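Local coordinates for mandelate racemase/muconate lactonizing protein (Paenibacillus sp., PDB 3V5C), which probably catalyses the dehydration of galacturonate as a magnesium-dependent member of the enolase superfamily, here with an engineered substitution, at residues E25-A30 and Y337-I342; T133-D138 and E154-G159. The protein carries 1 engineered substitution. All coordinates share one frame; numbering follows the deposited sequence.

Contact 1: E25-A30 and Y337-I342; sequences ERARSA and YDDITI
Arg26 pairs with Ile340 where the strand of 14-30 meets the short strand 340-342. The two run antiparallel. Glu25 and Thr341 form a hydrogen-bonded pair: Thr341 N reaches Glu25 O over 2.9 Å in an almost straight line (178°), and Glu25 N donates to Thr341 O in return. Arg26 and Ile340 form the following non-hydrogen-bonded pair, with their side chains on one face of the sheet. The bonding continues one residue past it, where Ala27 N donates to Asp339 O. This is also where the 25-30 chain turns its corner.

The side chain of Arg26 carries the charged part of the contact. Its CB lies 3.9 Å from Ile340 CG1 and also brushes the carbonyl oxygen of Asp339. CG sits between the backbone N and the carbonyl carbon (chi1 48°), and the bend at chi3 turns the tip toward Asp338. CD approaches the carboxylate at 4.0 Å from Asp338 OD2. NE then donates to Asp338 OD2 at 2.9 Å, on the syn side of that oxygen. NH2 adds a longer bond of 3.3 Å to the same Asp338 OD2. The guanidinium thus grips side-on, two nitrogens on one oxygen, with the two planes only 24° apart. NH1 bonds to Gly40 O. With an alanine in place of Arg26, the buried Asp338 carboxylate would probably lose its counter-charge and both bonds to OD2, and Gly40 O a donor.

Asp339 points its carboxylate past the methyl of Ala27, and its OD2 forms a salt bridge with Lys162. The contact therefore joins backbone pairing to a largely buried ion pair, which fixes the rotation of the guanidinium and probably favours the charged form of Asp338.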
# COMPACT_ATOMS: atom_id res chain seq x y z
N GLU A 25 -10.41 10.93 -8.23
CA GLU A 25 -9.33 11.91 -8.21
C GLU A 25 -8.70 11.95 -6.84
O GLU A 25 -9.38 11.75 -5.83
CB GLU A 25 -9.89 13.31 -8.51
CG GLU A 25 -10.36 13.53 -9.94
CD GLU A 25 -10.52 15.02 -10.27
OE1 GLU A 25 -10.43 15.84 -9.33
OE2 GLU A 25 -10.72 15.36 -11.45
N ARG A 26 -7.40 12.26 -6.78
CA ARG A 26 -6.79 12.52 -5.49
C ARG A 26 -7.01 13.99 -5.09
O ARG A 26 -7.31 14.84 -5.93
CB ARG A 26 -5.31 12.10 -5.41
CG ARG A 26 -4.43 12.53 -6.56
CD ARG A 26 -2.94 12.17 -6.30
NE ARG A 26 -2.66 10.72 -6.33
CZ ARG A 26 -2.37 10.05 -7.44
NH1 ARG A 26 -2.33 10.68 -8.61
NH2 ARG A 26 -2.13 8.74 -7.39
N ALA A 27 -6.86 14.25 -3.80
CA ALA A 27 -7.21 15.56 -3.26
C ALA A 27 -6.27 16.64 -3.78
O ALA A 27 -6.68 17.79 -3.95
CB ALA A 27 -7.21 15.53 -1.75
N ARG A 28 -5.01 16.28 -4.01
CA ARG A 28 -4.05 17.24 -4.53
C ARG A 28 -3.25 16.55 -5.63
O ARG A 28 -2.85 15.39 -5.50
CB ARG A 28 -3.13 17.73 -3.40
CG ARG A 28 -2.09 18.79 -3.83
CD ARG A 28 -1.16 19.13 -2.67
NE ARG A 28 -0.28 18.00 -2.36
CZ ARG A 28 -0.24 17.35 -1.21
NH1 ARG A 28 -1.04 17.70 -0.20
NH2 ARG A 28 0.59 16.32 -1.07
N SER A 29 -3.06 17.24 -6.75
CA SER A 29 -2.29 16.69 -7.86
C SER A 29 -0.87 16.30 -7.44
O SER A 29 -0.19 17.06 -6.75
CB SER A 29 -2.26 17.69 -9.03
OG SER A 29 -1.61 17.12 -10.15
N ALA A 30 -0.43 15.11 -7.86
CA ALA A 30 0.89 14.61 -7.49
C ALA A 30 1.90 14.89 -8.60
O ALA A 30 1.66 14.56 -9.76
CB ALA A 30 0.83 13.11 -7.19
N TYR A 337 -0.90 5.91 2.76
CA TYR A 337 -2.16 6.63 2.53
C TYR A 337 -2.07 7.76 1.51
O TYR A 337 -1.22 8.66 1.65
CB TYR A 337 -2.72 7.18 3.84
CG TYR A 337 -4.12 7.70 3.70
CD1 TYR A 337 -4.36 9.04 3.41
CD2 TYR A 337 -5.22 6.85 3.81
CE1 TYR A 337 -5.65 9.52 3.26
CE2 TYR A 337 -6.51 7.32 3.67
CZ TYR A 337 -6.71 8.66 3.39
OH TYR A 337 -8.00 9.15 3.24
N ASP A 338 -2.94 7.70 0.50
CA ASP A 338 -3.15 8.74 -0.49
C ASP A 338 -4.64 9.12 -0.38
O ASP A 338 -5.50 8.24 -0.36
CB ASP A 338 -2.85 8.17 -1.89
CG ASP A 338 -2.53 9.24 -2.93
OD1 ASP A 338 -2.28 10.42 -2.57
OD2 ASP A 338 -2.50 8.86 -4.13
N ASP A 339 -4.94 10.42 -0.29
CA ASP A 339 -6.32 10.87 -0.11
C ASP A 339 -7.04 10.89 -1.46
O ASP A 339 -6.82 11.79 -2.28
CB ASP A 339 -6.34 12.26 0.51
CG ASP A 339 -7.73 12.72 0.88
OD1 ASP A 339 -8.73 12.09 0.49
OD2 ASP A 339 -7.84 13.76 1.58
N ILE A 340 -7.88 9.89 -1.69
CA ILE A 340 -8.51 9.71 -2.99
C ILE A 340 -10.01 9.53 -2.87
O ILE A 340 -10.49 8.90 -1.93
CB ILE A 340 -7.94 8.46 -3.70
CG1 ILE A 340 -6.45 8.66 -3.96
CG2 ILE A 340 -8.66 8.21 -5.03
CD1 ILE A 340 -5.70 7.38 -4.31
N THR A 341 -10.74 10.09 -3.83
CA THR A 341 -12.18 9.86 -3.87
C THR A 341 -12.50 9.17 -5.18
O THR A 341 -12.33 9.74 -6.25
CB THR A 341 -12.97 11.19 -3.73
OG1 THR A 341 -12.76 11.71 -2.41
CG2 THR A 341 -14.45 10.93 -3.93
N ILE A 342 -12.92 7.91 -5.09
CA ILE A 342 -13.32 7.17 -6.27
C ILE A 342 -14.84 7.18 -6.37
O ILE A 342 -15.54 6.83 -5.41
CB ILE A 342 -12.83 5.69 -6.17
CG1 ILE A 342 -11.30 5.63 -6.06
CG2 ILE A 342 -13.33 4.87 -7.36
CD1 ILE A 342 -10.54 6.15 -7.27

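Contact 2: T133-D138 and E154-G159; sequences TSLYFD and EEAMQG
Glu155 and Asp138 both place CG beside the backbone N (chi1 -70° and -60°), and this brings their carboxylates together. Beyond CG the Glu155 chain is extended, which carries its acid from the helix across to the loop after strand 126-135. The two side chains meet at a slant, with carboxylate planes 60° apart. Asp138 OD2 lies 2.6 Å from Glu155 OE1. Two oxygens this close suggest that one acid probably holds a proton. Glu155 OE2 lies against Asp138 CB, 3.1 Å away. The other oxygen of Asp138, OD1, accepts from the backbone N of Gly31. Arg28 NE makes a long, weak ion pair with Glu155 OE2, which would probably temper the negative charge a little.

Beside the acids the contact is apolar. Leu135 and Glu155 run past one another in opposite directions. The CD2 branch of Leu135 rests against Glu155 CB at 3.6 Å and also nears the backbone N of Ala156. Its CD1 branch faces the Ala156 methyl at 4.3 Å. Ile194 of helix 180-198 packs on both Leu135 and Ala156, so the leucine sits between two helices.

One water links the two segments. It donates to Ser134 OG over 3.1 Å and to the carbonyl Glu155 O over 2.7 Å. Ser134 OG is bonded to Asp132 as well.

Leu135 and Phe137 each centre an inverse gamma turn, so the chain kinks as it leaves the strand. The axes of 133-135 and 154-159 pass 8.8 Å apart and run roughly antiparallel. This is the packing of a strand on the returning helix of a beta-alpha-beta unit, here strand 126-135, helix 145-161 and strand 167-170 of the TIM-barrel part of the enolase fold.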
# COMPACT_ATOMS: atom_id res chain seq x y z
N THR A 133 1.63 9.64 1.95
CA THR A 133 2.58 9.33 0.88
C THR A 133 2.61 10.35 -0.28
O THR A 133 3.30 10.14 -1.28
CB THR A 133 2.28 7.91 0.32
OG1 THR A 133 3.43 7.39 -0.37
CG2 THR A 133 1.09 7.95 -0.63
N SER A 134 1.90 11.48 -0.11
CA SER A 134 1.59 12.36 -1.24
C SER A 134 2.59 13.48 -1.50
O SER A 134 2.31 14.38 -2.29
CB SER A 134 0.19 12.99 -1.04
OG SER A 134 0.18 13.89 0.06
N LEU A 135 3.73 13.46 -0.82
CA LEU A 135 4.70 14.56 -0.93
C LEU A 135 5.69 14.34 -2.10
O LEU A 135 6.84 13.99 -1.89
CB LEU A 135 5.41 14.76 0.41
CG LEU A 135 4.48 15.11 1.58
CD1 LEU A 135 5.24 15.17 2.92
CD2 LEU A 135 3.77 16.42 1.31
N TYR A 136 5.18 14.53 -3.32
CA TYR A 136 5.93 14.39 -4.56
C TYR A 136 6.80 15.63 -4.86
O TYR A 136 6.93 16.49 -3.99
CB TYR A 136 4.97 14.02 -5.72
CG TYR A 136 4.66 12.53 -5.71
CD1 TYR A 136 4.01 11.96 -4.61
CD2 TYR A 136 5.05 11.71 -6.75
CE1 TYR A 136 3.77 10.59 -4.56
CE2 TYR A 136 4.80 10.34 -6.71
CZ TYR A 136 4.16 9.80 -5.62
OH TYR A 136 3.94 8.44 -5.58
N PHE A 137 7.40 15.69 -6.04
CA PHE A 137 8.27 16.81 -6.41
C PHE A 137 7.41 17.99 -6.86
O PHE A 137 7.50 18.44 -8.00
CB PHE A 137 9.19 16.45 -7.57
CG PHE A 137 10.24 15.40 -7.25
CD1 PHE A 137 10.47 14.93 -5.94
CD2 PHE A 137 11.05 14.93 -8.27
CE1 PHE A 137 11.47 13.96 -5.70
CE2 PHE A 137 12.04 13.98 -8.03
CZ PHE A 137 12.26 13.50 -6.76
N ASP A 138 6.58 18.49 -5.95
CA ASP A 138 5.56 19.47 -6.30
C ASP A 138 6.12 20.88 -6.36
O ASP A 138 5.38 21.85 -6.59
CB ASP A 138 4.44 19.38 -5.28
CG ASP A 138 3.81 17.99 -5.26
OD1 ASP A 138 3.42 17.51 -6.35
OD2 ASP A 138 3.72 17.40 -4.16
N GLU A 154 3.72 23.31 3.34
CA GLU A 154 2.29 23.55 3.25
C GLU A 154 1.54 22.27 2.86
O GLU A 154 0.44 22.01 3.35
CB GLU A 154 1.98 24.68 2.27
CG GLU A 154 0.51 25.05 2.24
CD GLU A 154 0.24 26.24 1.33
OE1 GLU A 154 1.20 26.98 1.01
OE2 GLU A 154 -0.93 26.42 0.92
N GLU A 155 2.15 21.47 1.99
CA GLU A 155 1.52 20.21 1.60
C GLU A 155 1.46 19.26 2.79
O GLU A 155 0.44 18.61 3.02
CB GLU A 155 2.25 19.59 0.40
CG GLU A 155 2.04 20.37 -0.89
CD GLU A 155 2.51 19.64 -2.12
OE1 GLU A 155 3.23 18.62 -1.96
OE2 GLU A 155 2.16 20.08 -3.25
N ALA A 156 2.54 19.20 3.56
CA ALA A 156 2.55 18.38 4.76
C ALA A 156 1.47 18.87 5.72
O ALA A 156 0.74 18.07 6.30
CB ALA A 156 3.91 18.38 5.43
N MET A 157 1.35 20.18 5.86
CA MET A 157 0.34 20.73 6.75
C MET A 157 -1.09 20.44 6.28
O MET A 157 -1.98 20.28 7.11
CB MET A 157 0.58 22.22 7.00
CG MET A 157 1.80 22.47 7.86
SD MET A 157 1.82 21.39 9.34
CE MET A 157 0.80 22.32 10.49
N GLN A 158 -1.31 20.36 4.95
CA GLN A 158 -2.60 19.93 4.41
C GLN A 158 -2.95 18.54 4.93
O GLN A 158 -4.07 18.30 5.38
CB GLN A 158 -2.60 19.92 2.88
CG GLN A 158 -2.48 21.29 2.23
CD GLN A 158 -2.18 21.22 0.73
OE1 GLN A 158 -2.44 20.20 0.08
NE2 GLN A 158 -1.59 22.30 0.18
N GLY A 159 -1.98 17.63 4.88
CA GLY A 159 -2.21 16.29 5.40
C GLY A 159 -2.40 16.29 6.91
O GLY A 159 -3.28 15.60 7.44
O HOH W 1 -0.31 16.11 2.22

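The two contacts touch, with centres about 11 Å apart. Arg28 connects them: its NH2 probably bonds to Ser134 O and its NH1 to Gln158 OE1. Contact 2 is buried and local, joining a barrel strand to its own helix only 16 residues on. Contact 1 is partly exposed and long-range, pairing an early strand with one that follows barrel strand 335-337, 307 residues later. Their chemistry differs accordingly. Contact 1 relies on backbone pairing and opposite charges. Contact 2 relies on leucine packing, a bridging water and two neighbouring acids. Tyr337 bonds through its backbone to Thr133, so 337-342 starts in the barrel sheet, while its 340-342 part joins the other sheet.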